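Ankyrin repeat domain protein (Legionella pneumophila subsp. pneumophila, PDB 6MCA) acts as a bacterial effector of Legionella that interacts with the LARP7 component of the host 7SK snRNP complex and combines ankyrin repeats with a cysteine protease-like fold. Local coordinates at residues 56-66 with 89-100; 186-195 with 346-354. All blocks are in the same frame, centred on the assembly; numbering follows the deposited sequence.

From the N terminus, interaction 1 comes first. Residues 56-66 and 89-100 close a short loop of 22 residues, holding helix 68-76, and lay helix 91-97 of the predicted ankyrin repeat against helix 58-65, which probably belongs to the same stack. Interaction 2 opens only after that loop has closed, so the two are in series and neither nest nor cross. It brings residues 186-195 against 346-354 over a 150-residue excursion that includes the whole five-stranded antiparallel sheet, and so ties the start of helix 188-202 to helix 348-353 near the centre of the chain. With centres about 24 Å apart, the contacts are joined by a long, weak ion pair between Arg-89 and Glu-189.

Interaction 1 of 2, residues 56-66 with 89-100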
# COMPACT_ATOMS: atom_id res chain seq x y z
N PHE A 56 -17.17 12.29 8.71
CA PHE A 56 -17.07 12.94 7.42
C PHE A 56 -17.85 14.25 7.43
O PHE A 56 -18.61 14.55 8.36
CB PHE A 56 -17.59 12.03 6.30
CG PHE A 56 -16.86 10.72 6.20
CD1 PHE A 56 -15.51 10.69 5.93
CD2 PHE A 56 -17.54 9.53 6.36
CE1 PHE A 56 -14.83 9.49 5.83
CE2 PHE A 56 -16.87 8.32 6.26
CZ PHE A 56 -15.51 8.30 6.00
N THR A 57 -17.64 15.04 6.39
CA THR A 57 -18.42 16.24 6.12
C THR A 57 -19.51 15.93 5.12
O THR A 57 -19.46 14.91 4.42
CB THR A 57 -17.52 17.36 5.59
OG1 THR A 57 -17.06 17.02 4.27
CG2 THR A 57 -16.32 17.57 6.50
N PRO A 58 -20.55 16.77 5.02
CA PRO A 58 -21.58 16.54 4.00
C PRO A 58 -21.02 16.43 2.59
O PRO A 58 -21.49 15.60 1.80
CB PRO A 58 -22.50 17.76 4.16
CG PRO A 58 -22.35 18.15 5.59
CD PRO A 58 -20.93 17.86 5.95
N LEU A 59 -20.02 17.25 2.25
CA LEU A 59 -19.42 17.17 0.92
C LEU A 59 -18.68 15.85 0.73
O LEU A 59 -18.74 15.25 -0.35
CB LEU A 59 -18.48 18.35 0.70
CG LEU A 59 -17.96 18.53 -0.73
CD1 LEU A 59 -19.11 18.70 -1.71
CD2 LEU A 59 -17.00 19.71 -0.81
N ILE A 60 -17.98 15.39 1.76
CA ILE A 60 -17.31 14.10 1.67
C ILE A 60 -18.33 12.97 1.58
O ILE A 60 -18.09 11.97 0.89
CB ILE A 60 -16.34 13.92 2.86
CG1 ILE A 60 -15.20 14.93 2.77
CG2 ILE A 60 -15.79 12.50 2.90
CD1 ILE A 60 -14.15 14.77 3.85
N GLU A 61 -19.47 13.10 2.26
CA GLU A 61 -20.54 12.12 2.09
C GLU A 61 -21.03 12.09 0.65
O GLU A 61 -21.25 11.02 0.08
CB GLU A 61 -21.69 12.43 3.05
CG GLU A 61 -21.35 12.29 4.52
CD GLU A 61 -21.33 10.84 4.98
OE1 GLU A 61 -21.72 9.96 4.19
OE2 GLU A 61 -20.92 10.59 6.14
N CYS A 62 -21.22 13.27 0.05
CA CYS A 62 -21.62 13.34 -1.35
C CYS A 62 -20.59 12.67 -2.25
O CYS A 62 -20.95 11.96 -3.19
CB CYS A 62 -21.82 14.80 -1.77
SG CYS A 62 -23.21 15.61 -0.97
N ALA A 63 -19.30 12.91 -1.98
CA ALA A 63 -18.26 12.29 -2.79
C ALA A 63 -18.27 10.77 -2.64
O ALA A 63 -18.14 10.04 -3.64
CB ALA A 63 -16.89 12.86 -2.41
N ILE A 64 -18.42 10.28 -1.41
CA ILE A 64 -18.43 8.84 -1.17
C ILE A 64 -19.62 8.19 -1.87
O ILE A 64 -19.50 7.10 -2.45
CB ILE A 64 -18.43 8.55 0.34
CG1 ILE A 64 -17.07 8.89 0.95
CG2 ILE A 64 -18.79 7.10 0.62
CD1 ILE A 64 -16.98 8.63 2.44
N THR A 65 -20.78 8.84 -1.83
CA THR A 65 -22.00 8.28 -2.41
C THR A 65 -22.24 8.71 -3.85
O THR A 65 -23.29 8.37 -4.41
CB THR A 65 -23.21 8.65 -1.54
OG1 THR A 65 -23.31 10.08 -1.45
CG2 THR A 65 -23.06 8.06 -0.15
N ARG A 66 -21.32 9.46 -4.46
CA ARG A 66 -21.41 9.86 -5.87
C ARG A 66 -22.67 10.67 -6.15
O ARG A 66 -23.27 10.56 -7.23
CB ARG A 66 -21.35 8.64 -6.80
CG ARG A 66 -20.16 7.72 -6.59
CD ARG A 66 -20.38 6.41 -7.32
NE ARG A 66 -19.21 5.53 -7.24
CZ ARG A 66 -18.26 5.48 -8.16
NH1 ARG A 66 -18.32 6.25 -9.23
NH2 ARG A 66 -17.24 4.65 -8.01
N ARG A 89 -7.99 12.98 4.00
CA ARG A 89 -8.62 12.77 2.70
C ARG A 89 -9.58 13.92 2.42
O ARG A 89 -10.65 14.00 3.04
CB ARG A 89 -9.34 11.43 2.66
CG ARG A 89 -8.47 10.23 2.36
CD ARG A 89 -9.32 9.08 1.84
NE ARG A 89 -8.56 7.85 1.65
CZ ARG A 89 -9.05 6.75 1.08
NH1 ARG A 89 -10.29 6.73 0.63
NH2 ARG A 89 -8.28 5.67 0.94
N THR A 90 -9.22 14.79 1.49
CA THR A 90 -10.10 15.85 1.05
C THR A 90 -11.23 15.26 0.22
O THR A 90 -11.17 14.09 -0.19
CB THR A 90 -9.32 16.89 0.25
OG1 THR A 90 -8.96 16.34 -1.03
CG2 THR A 90 -8.06 17.31 0.99
N PRO A 91 -12.30 16.02 -0.03
CA PRO A 91 -13.34 15.53 -0.95
C PRO A 91 -12.80 15.11 -2.31
O PRO A 91 -13.33 14.16 -2.92
CB PRO A 91 -14.29 16.72 -1.07
CG PRO A 91 -14.15 17.44 0.23
CD PRO A 91 -12.71 17.27 0.64
N LEU A 92 -11.76 15.78 -2.80
CA LEU A 92 -11.15 15.38 -4.06
C LEU A 92 -10.51 13.99 -3.95
O LEU A 92 -10.59 13.20 -4.89
CB LEU A 92 -10.11 16.41 -4.50
CG LEU A 92 -9.58 16.24 -5.92
CD1 LEU A 92 -10.71 16.35 -6.93
CD2 LEU A 92 -8.50 17.27 -6.21
N HIS A 93 -9.88 13.70 -2.81
CA HIS A 93 -9.35 12.36 -2.58
C HIS A 93 -10.45 11.31 -2.71
O HIS A 93 -10.26 10.28 -3.37
CB HIS A 93 -8.72 12.28 -1.18
CG HIS A 93 -7.29 12.73 -1.13
ND1 HIS A 93 -6.93 14.01 -0.77
CD2 HIS A 93 -6.13 12.07 -1.37
CE1 HIS A 93 -5.62 14.12 -0.80
NE2 HIS A 93 -5.11 12.96 -1.16
N TRP A 94 -11.60 11.56 -2.10
CA TRP A 94 -12.69 10.59 -2.13
C TRP A 94 -13.27 10.45 -3.53
O TRP A 94 -13.60 9.34 -3.97
CB TRP A 94 -13.78 10.99 -1.14
CG TRP A 94 -13.34 10.88 0.28
CD1 TRP A 94 -12.95 11.89 1.11
CD2 TRP A 94 -13.23 9.67 1.05
NE1 TRP A 94 -12.61 11.40 2.34
CE2 TRP A 94 -12.77 10.04 2.33
CE3 TRP A 94 -13.48 8.32 0.78
CZ2 TRP A 94 -12.56 9.10 3.34
CZ3 TRP A 94 -13.26 7.40 1.78
CH2 TRP A 94 -12.81 7.79 3.04
N ALA A 95 -13.41 11.57 -4.26
CA ALA A 95 -13.92 11.49 -5.62
C ALA A 95 -12.97 10.74 -6.53
O ALA A 95 -13.40 9.96 -7.39
CB ALA A 95 -14.18 12.90 -6.16
N VAL A 96 -11.66 10.95 -6.36
CA VAL A 96 -10.68 10.33 -7.24
C VAL A 96 -10.54 8.85 -6.93
O VAL A 96 -10.45 8.01 -7.84
CB VAL A 96 -9.34 11.08 -7.14
CG1 VAL A 96 -8.20 10.22 -7.64
CG2 VAL A 96 -9.41 12.39 -7.91
N ASP A 97 -10.51 8.48 -5.64
CA ASP A 97 -10.46 7.07 -5.28
C ASP A 97 -11.67 6.30 -5.78
O ASP A 97 -11.59 5.08 -5.95
CB ASP A 97 -10.33 6.93 -3.76
CG ASP A 97 -9.07 7.58 -3.21
OD1 ASP A 97 -8.25 8.07 -4.02
OD2 ASP A 97 -8.89 7.60 -1.98
N ASN A 98 -12.79 6.98 -6.01
CA ASN A 98 -13.96 6.37 -6.62
C ASN A 98 -13.89 6.34 -8.14
O ASN A 98 -14.79 5.77 -8.77
CB ASN A 98 -15.23 7.11 -6.19
CG ASN A 98 -15.85 6.52 -4.94
OD1 ASN A 98 -15.29 5.62 -4.31
ND2 ASN A 98 -17.01 7.04 -4.56
N ASN A 99 -12.87 6.95 -8.74
CA ASN A 99 -12.75 7.08 -10.20
C ASN A 99 -13.99 7.74 -10.79
O ASN A 99 -14.48 7.38 -11.86
CB ASN A 99 -12.49 5.72 -10.85
CG ASN A 99 -11.90 5.85 -12.25
OD1 ASN A 99 -11.12 6.77 -12.52
ND2 ASN A 99 -12.26 4.93 -13.13
N ASP A 100 -14.52 8.73 -10.07
CA ASP A 100 -15.71 9.47 -10.48
C ASP A 100 -15.26 10.73 -11.21
O ASP A 100 -14.79 11.68 -10.59
CB ASP A 100 -16.58 9.81 -9.27
CG ASP A 100 -17.94 10.36 -9.65
OD1 ASP A 100 -18.16 10.69 -10.84
OD2 ASP A 100 -18.81 10.46 -8.76
O HOH W 1 -17.52 10.35 -6.18
O HOH W 2 -21.32 11.36 -10.03
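Trp-94 forms the aromatic centre of this contact, with Ile-60, Ile-64 and Phe-56 gathered round it. Ile-60 CG2 and Ile-64 CD1 make CH-pi contacts over the same face of the indole, CG2 lying 3.6 Å from the centroid of the five-membered ring. With Ile-60 CG1 beside the backbone N (chi1 -66°), CG2 stands anti to that N, which lays this methyl over the indole while CG1 goes to Pro-91 CG. Phe-56 turns its edge toward the six-membered ring in an offset edge-to-face pair, planes at 83°. The indole NE1 has its main partner in Asp-85.

Aliphatic packing continues alongside, where Ala-63 CB rests 3.8 Å from Trp-94 CB.

Polar bonds join the C-terminal ends. Asn-98 ND2 donates to Ile-64 O at 3.3 Å, from above the carbonyl plane. The Arg-66 guanidinium stacks on the Asn-98 amide, with NH2 making a weak bond of 2.8 Å to Asn-98 O. One water bridges Ala-63 O and Asp-100 OD2.

The helix axes run 6° from parallel and 8.3 Å apart. Residues 90-93 spell the ankyrin Thr-Pro-Leu-His signature, His-93 ND1 lying 3.1 Å from Thr-90 OG1, consistent with parallel packing of successive ankyrin-repeat helices.

Interaction 2 of 2, residues 186-195 with 346-354; sequences FILEFTVAVV and NCSWANVQA
Phe-186 and Trp-349 both turn their rings into the interface by placing CG opposite the backbone N, with chi1 of 178° and 172°. Thr-191, one turn into helix 188-202, has its methyl CG2 opposite the backbone N, which directs it at helix 348-353 while OG1 turns back to bond the carbonyl O of Ile-187, the N-cap residue of its own helix.

The Phe-186 ring lies flat against the start of helix 348-353. Ser-348 CB stands over the ring centre in a CH-pi contact, 3.4 Å from the centroid, and Val-352 CG2 meets the ring edge 4.0 Å from CZ. Ser-348 is itself positioned by Asn-346 OD1, which accepts from both its N and its OG on one face of the carboxamide.

Further along, Thr-191 CG2 wedges between Val-352 CG1 at 3.6 Å and Trp-349 CE3 at 3.7 Å. Gln-353, bent at chi2, lays NE2 over the centre of the Trp-349 indole and donates to Trp-349 O at 3.3 Å. That bond fixes the amide where Val-195 CG2 packs on it, 3.3 Å from NE2. His-161 also stacks on Trp-349, and strand 266-273 touches both Phe-186 and Val-352.

The axes cross at -37°, 10.6 Å apart. The Cys-Ser-Trp sequence leading into helix 348-353 recalls the cysteine-bearing helix of papain-like proteases, consistent with a cysteine protease-like fold. No hydrogen bond crosses between the segments: Thr-191 OG1 and Gln-353 NE2 bond within their own segments, and Ser-348 OG also has Ala-267 N as a partner, so shape and dispersion probably hold this buried junction together.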
# COMPACT_ATOMS: atom_id res chain seq x y z
N PHE A 186 2.34 1.08 7.53
CA PHE A 186 1.65 0.17 6.64
C PHE A 186 0.29 0.75 6.25
O PHE A 186 -0.47 1.20 7.11
CB PHE A 186 1.46 -1.21 7.28
CG PHE A 186 0.70 -2.18 6.43
CD1 PHE A 186 1.33 -2.86 5.40
CD2 PHE A 186 -0.65 -2.40 6.65
CE1 PHE A 186 0.63 -3.76 4.61
CE2 PHE A 186 -1.36 -3.30 5.86
CZ PHE A 186 -0.71 -3.97 4.84
N ILE A 187 0.00 0.75 4.95
CA ILE A 187 -1.28 1.20 4.41
C ILE A 187 -1.84 0.07 3.56
O ILE A 187 -1.20 -0.34 2.58
CB ILE A 187 -1.14 2.49 3.59
CG1 ILE A 187 -0.36 3.54 4.38
CG2 ILE A 187 -2.50 3.02 3.19
CD1 ILE A 187 0.10 4.72 3.55
N LEU A 188 -3.02 -0.42 3.92
CA LEU A 188 -3.53 -1.67 3.34
C LEU A 188 -3.93 -1.49 1.88
O LEU A 188 -3.49 -2.25 1.01
CB LEU A 188 -4.70 -2.19 4.17
CG LEU A 188 -5.28 -3.54 3.74
CD1 LEU A 188 -4.21 -4.61 3.75
CD2 LEU A 188 -6.45 -3.92 4.63
N GLU A 189 -4.79 -0.51 1.60
CA GLU A 189 -5.25 -0.30 0.23
C GLU A 189 -4.09 0.06 -0.69
O GLU A 189 -3.99 -0.43 -1.82
CB GLU A 189 -6.32 0.78 0.19
CG GLU A 189 -7.44 0.57 1.20
CD GLU A 189 -8.62 1.49 0.97
OE1 GLU A 189 -9.29 1.36 -0.08
OE2 GLU A 189 -8.88 2.36 1.83
N PHE A 190 -3.19 0.93 -0.21
CA PHE A 190 -1.98 1.24 -0.95
C PHE A 190 -1.17 -0.02 -1.23
O PHE A 190 -0.66 -0.21 -2.34
CB PHE A 190 -1.14 2.26 -0.18
CG PHE A 190 0.24 2.48 -0.75
CD1 PHE A 190 0.43 3.36 -1.80
CD2 PHE A 190 1.34 1.81 -0.23
CE1 PHE A 190 1.69 3.57 -2.33
CE2 PHE A 190 2.60 2.01 -0.76
CZ PHE A 190 2.77 2.89 -1.81
N THR A 191 -1.05 -0.90 -0.23
CA THR A 191 -0.27 -2.12 -0.41
C THR A 191 -0.90 -3.03 -1.46
O THR A 191 -0.19 -3.58 -2.31
CB THR A 191 -0.13 -2.86 0.93
OG1 THR A 191 0.69 -2.09 1.81
CG2 THR A 191 0.50 -4.22 0.72
N VAL A 192 -2.22 -3.19 -1.42
CA VAL A 192 -2.89 -4.02 -2.42
C VAL A 192 -2.66 -3.47 -3.82
O VAL A 192 -2.31 -4.21 -4.75
CB VAL A 192 -4.39 -4.14 -2.09
CG1 VAL A 192 -5.12 -4.93 -3.17
CG2 VAL A 192 -4.60 -4.77 -0.73
N ALA A 193 -2.85 -2.16 -3.98
CA ALA A 193 -2.67 -1.54 -5.29
C ALA A 193 -1.23 -1.70 -5.79
O ALA A 193 -1.01 -2.06 -6.95
CB ALA A 193 -3.06 -0.06 -5.23
N VAL A 194 -0.25 -1.46 -4.92
CA VAL A 194 1.14 -1.51 -5.34
C VAL A 194 1.56 -2.95 -5.62
O VAL A 194 2.39 -3.19 -6.51
CB VAL A 194 2.05 -0.82 -4.30
CG1 VAL A 194 2.47 -1.79 -3.20
CG2 VAL A 194 3.26 -0.21 -4.98
N VAL A 195 0.98 -3.93 -4.92
CA VAL A 195 1.33 -5.32 -5.18
C VAL A 195 0.77 -5.76 -6.53
O VAL A 195 1.46 -6.44 -7.31
CB VAL A 195 0.82 -6.22 -4.04
CG1 VAL A 195 0.77 -7.68 -4.48
CG2 VAL A 195 1.72 -6.07 -2.82
N ASN A 346 6.55 -4.96 11.87
CA ASN A 346 5.17 -5.15 11.42
C ASN A 346 5.17 -6.13 10.26
O ASN A 346 5.84 -5.91 9.25
CB ASN A 346 4.55 -3.82 11.01
CG ASN A 346 3.04 -3.89 10.90
OD1 ASN A 346 2.45 -4.97 10.84
ND2 ASN A 346 2.39 -2.73 10.86
N CYS A 347 4.40 -7.22 10.41
CA CYS A 347 4.37 -8.30 9.43
C CYS A 347 3.29 -8.13 8.38
O CYS A 347 3.14 -9.01 7.53
CB CYS A 347 4.18 -9.64 10.15
SG CYS A 347 2.62 -9.75 11.05
N SER A 348 2.53 -7.03 8.42
CA SER A 348 1.41 -6.86 7.49
C SER A 348 1.88 -6.89 6.04
O SER A 348 1.28 -7.57 5.20
CB SER A 348 0.68 -5.55 7.80
OG SER A 348 0.29 -5.49 9.16
N TRP A 349 2.95 -6.15 5.74
CA TRP A 349 3.48 -6.14 4.38
C TRP A 349 3.87 -7.54 3.93
O TRP A 349 3.50 -7.98 2.84
CB TRP A 349 4.67 -5.19 4.29
CG TRP A 349 5.39 -5.27 2.97
CD1 TRP A 349 6.47 -6.04 2.67
CD2 TRP A 349 5.07 -4.55 1.78
NE1 TRP A 349 6.85 -5.84 1.37
CE2 TRP A 349 6.00 -4.93 0.79
CE3 TRP A 349 4.08 -3.61 1.44
CZ2 TRP A 349 5.98 -4.42 -0.50
CZ3 TRP A 349 4.06 -3.10 0.15
CH2 TRP A 349 5.00 -3.51 -0.80
N ALA A 350 4.63 -8.25 4.77
CA ALA A 350 5.05 -9.61 4.42
C ALA A 350 3.85 -10.54 4.27
O ALA A 350 3.84 -11.42 3.40
CB ALA A 350 6.02 -10.14 5.47
N ASN A 351 2.83 -10.35 5.11
CA ASN A 351 1.62 -11.17 4.99
C ASN A 351 0.94 -10.95 3.65
O ASN A 351 0.47 -11.91 3.03
CB ASN A 351 0.66 -10.86 6.14
CG ASN A 351 1.11 -11.46 7.46
OD1 ASN A 351 1.98 -12.32 7.49
ND2 ASN A 351 0.51 -11.00 8.55
N VAL A 352 0.87 -9.70 3.19
CA VAL A 352 0.27 -9.43 1.89
C VAL A 352 1.14 -9.99 0.77
O VAL A 352 0.62 -10.55 -0.21
CB VAL A 352 0.00 -7.93 1.71
CG1 VAL A 352 -0.62 -7.66 0.35
CG2 VAL A 352 -0.90 -7.41 2.82
N GLN A 353 2.46 -9.86 0.89
CA GLN A 353 3.35 -10.40 -0.14
C GLN A 353 3.20 -11.90 -0.27
O GLN A 353 3.19 -12.44 -1.39
CB GLN A 353 4.81 -10.05 0.17
CG GLN A 353 5.12 -8.58 0.35
CD GLN A 353 4.47 -7.70 -0.69
OE1 GLN A 353 4.76 -7.81 -1.88
NE2 GLN A 353 3.58 -6.82 -0.25
N ALA A 354 3.07 -12.61 0.85
CA ALA A 354 2.98 -14.07 0.83
C ALA A 354 1.73 -14.58 0.14
O ALA A 354 1.64 -15.79 -0.11
CB ALA A 354 3.06 -14.62 2.25